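Local coordinates for probable transcriptional regulator WhiB7 (Mycobacterium tuberculosis, PDB 7KUG), which acts as a transcriptional regulator, probably redox-responsive, that carries a [4Fe-4S] cluster and whose overproduction raises the expression of at least ten genes, its own among them, at residues Pro16-Cys20 against Ser45-Arg49; Ala39-Cys43 against Val65-Ile70. The protein carries 2 engineered substitutions. All blocks are in the same frame, centred on the assembly; numbering follows the deposited sequence.

Overall arrangement
Both contacts surround one [4Fe-4S] cluster, with their centres about 10 Å apart. Their segments alternate along the chain, in the order 16-20, 39-43, 45-49, 65-70, so neither contact is complete until the chain has passed through part of the other. Contact 1 joins the N-terminal loop to the loop between helices 33-43 and 49-59. Contact 2 sets the C-terminal part of helix 33-43 against the hairpin that begins the small antiparallel sheet. They also meet directly: Pro19 packs on the backbone of the engineered Met42, and Arg49 on Cys43 and Gly67. Cysteines from the N-terminal loop, helix 33-43, the loop after it and helix 49-59 thus converge on one cluster, with the hairpin turn packed beside it.

Contact 1: residues Pro16-Cys20 against Ser45-Arg49; sequences PVLPC and SCPIR. With SF4 (iron/sulfur cluster), chain E.
The ring of Pro19 presents one face to the cluster and its CG-CD edge to the segment 45-49. Over the face lies the sulfide S3, with CD 3.7 Å from it, while at the edge Pro19 CD packs 3.8 Å from Cys46 CB and CG comes near the hydroxyl of Ser45. A rigid, apolar proline suits this place, since it shields an inorganic sulfide and its ring restricts the backbone just before the ligand Cys20. Pro47 turns its edge to the carbonyl oxygen of Val17, while its CG also meets Leu18 CD2, which lies tilted off the ring plane. Leu18 reaches across with its two branches divided: CD2 rests 3.9 Å from Cys46 SG, and CD1 lies 4.0 Å from the sulfide S4. The side chain of Ile48 crosses that of Leu18 at about a right angle; Leu18 CD1 and Ile48 CD1 meet at 4.1 Å, and both lie near the sulfide S4. Cys46 holds SG anti to its backbone N (chi1 -176°), which carries the sulfur to 2.3 Å from the iron FE1. The same sulfur accepts a hydrogen bond from Ile48 N, which is 3.5 Å from SG with an angle of 157° at the hydrogen, giving the iron-bound sulfur a second partner. From the other segment, Cys20 SG binds FE2 at 2.3 Å. Cys46 to Arg49 form a type I beta turn leading into helix 49-59. An isolated N-terminal cysteine, Cys20, joined to the close run of Cys43, Cys46 and Cys52 is the cluster-binding arrangement of the WhiB family.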
ATOM      1  N   PRO A  16       3.928  15.826  13.125  1.00 72.57           N
ATOM      2  CA  PRO A  16       4.333  14.672  13.952  1.00 64.76           C
ATOM      3  C   PRO A  16       5.105  13.595  13.175  1.00 49.27           C
ATOM      4  O   PRO A  16       4.468  12.677  12.689  1.00 54.66           O
ATOM      5  CB  PRO A  16       2.998  14.076  14.427  1.00 72.63           C
ATOM      6  CG  PRO A  16       2.062  14.385  13.286  1.00 70.13           C
ATOM      7  CD  PRO A  16       2.481  15.775  12.856  1.00 69.98           C
ATOM      8  N   VAL A  17       6.437  13.714  13.083  1.00 60.89           N
ATOM      9  CA  VAL A  17       7.264  12.878  12.162  1.00 42.33           C
ATOM     10  C   VAL A  17       7.092  11.404  12.550  1.00 37.84           C
ATOM     11  O   VAL A  17       7.244  11.045  13.742  1.00 37.70           O
ATOM     12  CB  VAL A  17       8.747  13.291  12.115  1.00 45.92           C
ATOM     13  CG1 VAL A  17       9.662  12.204  12.663  1.00 45.36           C
ATOM     14  CG2 VAL A  17       9.164  13.675  10.701  1.00 45.11           C
ATOM     15  N   LEU A  18       6.749  10.576  11.569  1.00 32.90           N
ATOM     16  CA  LEU A  18       6.875   9.105  11.685  1.00 26.76           C
ATOM     17  C   LEU A  18       8.186   8.698  11.027  1.00 21.29           C
ATOM     18  O   LEU A  18       8.541   9.205   9.961  1.00 22.93           O
ATOM     19  CB  LEU A  18       5.661   8.439  11.042  1.00 26.69           C
ATOM     20  CG  LEU A  18       4.304   8.969  11.506  1.00 31.63           C
ATOM     21  CD1 LEU A  18       3.162   8.241  10.820  1.00 35.76           C
ATOM     22  CD2 LEU A  18       4.159   8.863  13.015  1.00 35.54           C
ATOM     23  N   PRO A  19       8.935   7.753  11.636  1.00 20.95           N
ATOM     24  CA  PRO A  19      10.150   7.234  11.013  1.00 20.84           C
ATOM     25  C   PRO A  19       9.955   6.796   9.557  1.00 21.59           C
ATOM     26  O   PRO A  19      10.880   6.885   8.777  1.00 20.92           O
ATOM     27  CB  PRO A  19      10.541   6.084  11.942  1.00 19.16           C
ATOM     28  CG  PRO A  19      10.041   6.540  13.294  1.00 21.29           C
ATOM     29  CD  PRO A  19       8.726   7.239  13.000  1.00 21.96           C
ATOM     30  N   CYS A  20       8.782   6.267   9.200  1.00 19.98           N
ATOM     31  CA  CYS A  20       8.591   5.690   7.844  1.00 19.97           C
ATOM     32  C   CYS A  20       8.286   6.801   6.827  1.00 21.53           C
ATOM     33  O   CYS A  20       8.054   6.476   5.655  1.00 21.80           O
ATOM     34  CB  CYS A  20       7.527   4.603   7.864  1.00 17.99           C
ATOM     35  SG  CYS A  20       5.878   5.195   8.317  1.00 20.29           S
ATOM     36  N   SER A  45      11.169   3.881  17.657  1.00 19.35           N
ATOM     37  CA  SER A  45      10.942   5.203  18.298  1.00 21.64           C
ATOM     38  C   SER A  45       9.627   5.832  17.830  1.00 23.52           C
ATOM     39  O   SER A  45       9.327   6.961  18.257  1.00 23.66           O
ATOM     40  CB  SER A  45      12.078   6.145  18.030  1.00 22.29           C
ATOM     41  OG  SER A  45      12.061   6.593  16.684  1.00 26.50           O
ATOM     42  N   CYS A  46       8.884   5.167  16.946  1.00 21.18           N
ATOM     43  CA  CYS A  46       7.624   5.729  16.399  1.00 20.63           C
ATOM     44  C   CYS A  46       6.627   6.019  17.517  1.00 21.86           C
ATOM     45  O   CYS A  46       6.325   5.161  18.338  1.00 20.53           O
ATOM     46  CB  CYS A  46       6.981   4.791  15.393  1.00 19.92           C
ATOM     47  SG  CYS A  46       5.517   5.559  14.672  1.00 20.01           S
ATOM     48  N   PRO A  47       6.054   7.241  17.569  1.00 23.85           N
ATOM     49  CA  PRO A  47       5.105   7.577  18.632  1.00 25.40           C
ATOM     50  C   PRO A  47       3.777   6.798  18.576  1.00 28.97           C
ATOM     51  O   PRO A  47       3.087   6.730  19.595  1.00 27.13           O
ATOM     52  CB  PRO A  47       4.879   9.086  18.444  1.00 25.85           C
ATOM     53  CG  PRO A  47       5.220   9.360  16.997  1.00 28.11           C
ATOM     54  CD  PRO A  47       6.298   8.353  16.644  1.00 23.40           C
ATOM     55  N   ILE A  48       3.440   6.208  17.427  1.00 24.22           N
ATOM     56  CA  ILE A  48       2.192   5.398  17.248  1.00 23.85           C
ATOM     57  C   ILE A  48       2.528   3.923  16.970  1.00 23.59           C
ATOM     58  O   ILE A  48       1.662   3.202  16.426  1.00 21.86           O
ATOM     59  CB  ILE A  48       1.294   5.999  16.150  1.00 23.91           C
ATOM     60  CG1 ILE A  48       1.924   5.912  14.757  1.00 24.46           C
ATOM     61  CG2 ILE A  48       0.905   7.422  16.496  1.00 26.24           C
ATOM     62  CD1 ILE A  48       0.979   6.281  13.639  1.00 27.38           C
ATOM     63  N   ARG A  49       3.715   3.451  17.355  1.00 23.75           N
ATOM     64  CA  ARG A  49       4.195   2.094  16.986  1.00 20.57           C
ATOM     65  C   ARG A  49       3.157   1.028  17.374  1.00 21.62           C
ATOM     66  O   ARG A  49       2.799   0.196  16.550  1.00 21.00           O
ATOM     67  CB  ARG A  49       5.547   1.804  17.639  1.00 20.29           C
ATOM     68  CG  ARG A  49       6.201   0.540  17.107  1.00 21.03           C
ATOM     69  CD  ARG A  49       7.421   0.179  17.920  1.00 24.31           C
ATOM     70  NE  ARG A  49       7.029  -0.508  19.139  1.00 24.21           N
ATOM     71  CZ  ARG A  49       7.728  -0.501  20.270  1.00 38.06           C
ATOM     72  NH1 ARG A  49       7.293  -1.196  21.310  1.00 43.21           N
ATOM     73  NH2 ARG A  49       8.841   0.211  20.370  1.00 36.57           N
TER
HETATM   74 FE1  SF4 E 101       5.429   4.116  12.871  1.00 20.61          FE
HETATM   75 FE2  SF4 E 101       5.568   3.899  10.175  1.00 19.60          FE
HETATM   76 FE3  SF4 E 101       3.967   2.213  11.641  1.00 19.45          FE
HETATM   77 FE4  SF4 E 101       6.710   1.982  11.758  1.00 18.34          FE
HETATM   78  S1  SF4 E 101       5.351   1.755  10.010  1.00 18.76           S
HETATM   79  S2  SF4 E 101       5.281   1.977  13.409  1.00 17.56           S
HETATM   80  S3  SF4 E 101       7.272   4.079  11.625  1.00 17.34           S
HETATM   81  S4  SF4 E 101       3.811   4.351  11.408  1.00 20.51           S

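Contact 2: residues Ala39-Cys43 against Val65-Ile70; sequences AKTMC and VWGGEI. Engineered in segment 39-43: Met42 (natural residue Leu). With SF4 (iron/sulfur cluster), chain E.
Glu69 OE1 is held by two waters that both reach across to Lys40: one donates to OE1 over 2.6 Å and the other over 3.0 Å, and each accepts from Lys40 NZ. The first water also accepts from Ile70 N, which ties the pair to the backbone of a beta hairpin whose Trp66-Glu69 turn is of type I', the glycine-rich turn that packs here against the end of helix 33-43. Directly, Lys40 NZ and OE1 form only a long salt bridge at 4.0 Å, so water carries much of the link. Glu69 starts out away from the helix, but the bend of its chain at chi2 (-63°) brings the carboxylate back toward the lysine. A long, flexible lysine fits this position because its carbons serve as well as its ammonium: CD packs 3.7 Å from Ile70 CD1, the two chains crossing at about a right angle, and CE passes beside the carbonyl of Gly68. A further water donates to both Lys40 O and Gly68 O, bridging helix and turn. Deeper in, Val65 packs both methyls against the helix, CG2 at 3.9 Å from Ala39 CB and CG1 against Cys43 SG; small Ala39 lets the strand come close. Gly67 and Gly68 both have positive phi, as the inner positions of a type I' turn require, and glycine adopts this easily. Gly67 CA lies 3.5 Å from the sulfide S2, and Cys43 SG binds the iron FE4. Beside that ligand Cys43 CB comes unusually close to Gly68 CA, at 3.3 Å, a closeness that suits a residue without a side chain.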
ATOM      1  N   ALA A  39      14.200  -1.656   8.708  1.00 21.19           N
ATOM      2  CA  ALA A  39      12.848  -1.069   8.829  1.00 20.05           C
ATOM      3  C   ALA A  39      12.311  -1.312  10.244  1.00 17.34           C
ATOM      4  O   ALA A  39      11.754  -0.375  10.846  1.00 19.24           O
ATOM      5  CB  ALA A  39      11.925  -1.636   7.776  1.00 22.27           C
ATOM      6  N   LYS A  40      12.464  -2.532  10.763  1.00 19.04           N
ATOM      7  CA  LYS A  40      12.022  -2.863  12.142  1.00 19.71           C
ATOM      8  C   LYS A  40      12.679  -1.891  13.131  1.00 19.64           C
ATOM      9  O   LYS A  40      12.009  -1.470  14.097  1.00 18.50           O
ATOM     10  CB  LYS A  40      12.385  -4.297  12.509  1.00 21.99           C
ATOM     11  CG  LYS A  40      11.467  -5.358  11.929  1.00 23.77           C
ATOM     12  CD  LYS A  40      11.842  -6.736  12.383  1.00 26.34           C
ATOM     13  CE  LYS A  40      11.583  -6.960  13.852  1.00 25.98           C
ATOM     14  NZ  LYS A  40      11.718  -8.396  14.190  1.00 31.18           N
ATOM     15  N   THR A  41      13.945  -1.545  12.916  1.00 18.99           N
ATOM     16  CA  THR A  41      14.698  -0.699  13.867  1.00 19.09           C
ATOM     17  C   THR A  41      14.178   0.736  13.765  1.00 20.12           C
ATOM     18  O   THR A  41      14.026   1.410  14.809  1.00 19.02           O
ATOM     19  CB  THR A  41      16.207  -0.801  13.621  1.00 20.79           C
ATOM     20  OG1 THR A  41      16.562  -2.170  13.797  1.00 22.55           O
ATOM     21  CG2 THR A  41      17.021   0.061  14.560  1.00 21.01           C
HETATM   22  N   MSE A  42      13.881   1.193  12.554  1.00 20.85           N
HETATM   23  CA  MSE A  42      13.328   2.552  12.341  1.00 18.84           C
HETATM   24  C   MSE A  42      12.058   2.722  13.179  1.00 18.27           C
HETATM   25  O   MSE A  42      11.881   3.794  13.750  1.00 19.23           O
HETATM   26  CB  MSE A  42      12.994   2.791  10.867  1.00 20.05           C
HETATM   27  CG  MSE A  42      14.190   2.756   9.966  1.00 18.14           C
HETATM   28 SE   MSE A  42      15.294   4.340  10.103  0.90 18.86          SE
HETATM   29  CE  MSE A  42      14.289   5.562   8.932  1.00 22.65           C
ATOM     30  N   CYS A  43      11.179   1.710  13.199  1.00 19.53           N
ATOM     31  CA  CYS A  43       9.848   1.804  13.842  1.00 17.44           C
ATOM     32  C   CYS A  43       9.981   1.967  15.362  1.00 17.61           C
ATOM     33  O   CYS A  43       9.029   2.416  15.988  1.00 18.00           O
ATOM     34  CB  CYS A  43       9.006   0.564  13.567  1.00 17.66           C
ATOM     35  SG  CYS A  43       8.391   0.412  11.869  1.00 18.89           S
ATOM     36  N   VAL A  65       6.796  -4.253   6.961  1.00 17.73           N
ATOM     37  CA  VAL A  65       7.075  -3.960   8.390  1.00 17.34           C
ATOM     38  C   VAL A  65       6.054  -2.934   8.863  1.00 16.89           C
ATOM     39  O   VAL A  65       5.932  -1.853   8.276  1.00 16.33           O
ATOM     40  CB  VAL A  65       8.531  -3.520   8.610  1.00 16.74           C
ATOM     41  CG1 VAL A  65       8.747  -2.987  10.023  1.00 17.41           C
ATOM     42  CG2 VAL A  65       9.475  -4.676   8.309  1.00 17.64           C
ATOM     43  N   TRP A  66       5.343  -3.283   9.920  1.00 16.93           N
ATOM     44  CA  TRP A  66       4.304  -2.438  10.529  1.00 15.38           C
ATOM     45  C   TRP A  66       4.538  -2.522  12.036  1.00 18.10           C
ATOM     46  O   TRP A  66       4.707  -3.648  12.512  1.00 18.97           O
ATOM     47  CB  TRP A  66       2.894  -2.930  10.179  1.00 18.27           C
ATOM     48  CG  TRP A  66       2.617  -3.142   8.730  1.00 17.82           C
ATOM     49  CD1 TRP A  66       3.051  -4.189   7.972  1.00 18.88           C
ATOM     50  CD2 TRP A  66       1.816  -2.315   7.868  1.00 19.26           C
ATOM     51  NE1 TRP A  66       2.583  -4.064   6.695  1.00 19.35           N
ATOM     52  CE2 TRP A  66       1.823  -2.933   6.600  1.00 18.93           C
ATOM     53  CE3 TRP A  66       1.091  -1.135   8.042  1.00 19.55           C
ATOM     54  CZ2 TRP A  66       1.137  -2.390   5.509  1.00 18.69           C
ATOM     55  CZ3 TRP A  66       0.403  -0.607   6.971  1.00 21.63           C
ATOM     56  CH2 TRP A  66       0.438  -1.226   5.723  1.00 19.40           C
ATOM     57  N   GLY A  67       4.522  -1.387  12.739  1.00 19.32           N
ATOM     58  CA  GLY A  67       4.677  -1.369  14.202  1.00 18.90           C
ATOM     59  C   GLY A  67       5.940  -2.099  14.629  1.00 18.60           C
ATOM     60  O   GLY A  67       5.933  -2.710  15.709  1.00 21.31           O
ATOM     61  N   GLY A  68       6.973  -2.085  13.772  1.00 18.45           N
ATOM     62  CA  GLY A  68       8.299  -2.663  14.052  1.00 18.55           C
ATOM     63  C   GLY A  68       8.293  -4.174  14.009  1.00 18.77           C
ATOM     64  O   GLY A  68       9.229  -4.779  14.545  1.00 21.49           O
ATOM     65  N   GLU A  69       7.290  -4.778  13.376  1.00 17.36           N
ATOM     66  CA  GLU A  69       7.237  -6.248  13.168  1.00 20.30           C
ATOM     67  C   GLU A  69       7.106  -6.583  11.671  1.00 18.88           C
ATOM     68  O   GLU A  69       6.427  -5.845  10.930  1.00 19.16           O
ATOM     69  CB  GLU A  69       6.076  -6.857  13.954  1.00 20.61           C
ATOM     70  CG  GLU A  69       6.193  -6.672  15.465  1.00 22.25           C
ATOM     71  CD  GLU A  69       7.395  -7.336  16.117  1.00 23.66           C
ATOM     72  OE1 GLU A  69       7.982  -8.269  15.518  1.00 26.03           O
ATOM     73  OE2 GLU A  69       7.722  -6.933  17.258  1.00 27.82           O
ATOM     74  N   ILE A  70       7.687  -7.704  11.246  1.00 19.18           N
ATOM     75  CA  ILE A  70       7.509  -8.232   9.869  1.00 19.72           C
ATOM     76  C   ILE A  70       6.191  -8.994   9.799  1.00 20.74           C
ATOM     77  O   ILE A  70       5.980  -9.900  10.624  1.00 20.91           O
ATOM     78  CB  ILE A  70       8.690  -9.128   9.460  1.00 21.64           C
ATOM     79  CG1 ILE A  70       9.991  -8.325   9.425  1.00 21.92           C
ATOM     80  CG2 ILE A  70       8.405  -9.846   8.148  1.00 23.89           C
ATOM     81  CD1 ILE A  70      11.213  -9.172   9.648  1.00 26.54           C
TER
HETATM   82 FE1  SF4 E 101       5.429   4.116  12.871  1.00 20.61          FE
HETATM   83 FE2  SF4 E 101       5.568   3.899  10.175  1.00 19.60          FE
HETATM   84 FE3  SF4 E 101       3.967   2.213  11.641  1.00 19.45          FE
HETATM   85 FE4  SF4 E 101       6.710   1.982  11.758  1.00 18.34          FE
HETATM   86  S1  SF4 E 101       5.351   1.755  10.010  1.00 18.76           S
HETATM   87  S2  SF4 E 101       5.281   1.977  13.409  1.00 17.56           S
HETATM   88  S3  SF4 E 101       7.272   4.079  11.625  1.00 17.34           S
HETATM   89  S4  SF4 E 101       3.811   4.351  11.408  1.00 20.51           S
HETATM   90  O   HOH W   1      11.035  -3.350  15.938  1.00 22.97           O
HETATM   91  O   HOH W   2       8.958  -9.333  13.353  1.00 25.74           O
HETATM   92  O   HOH W   3      10.579  -8.134  17.017  1.00 41.32           O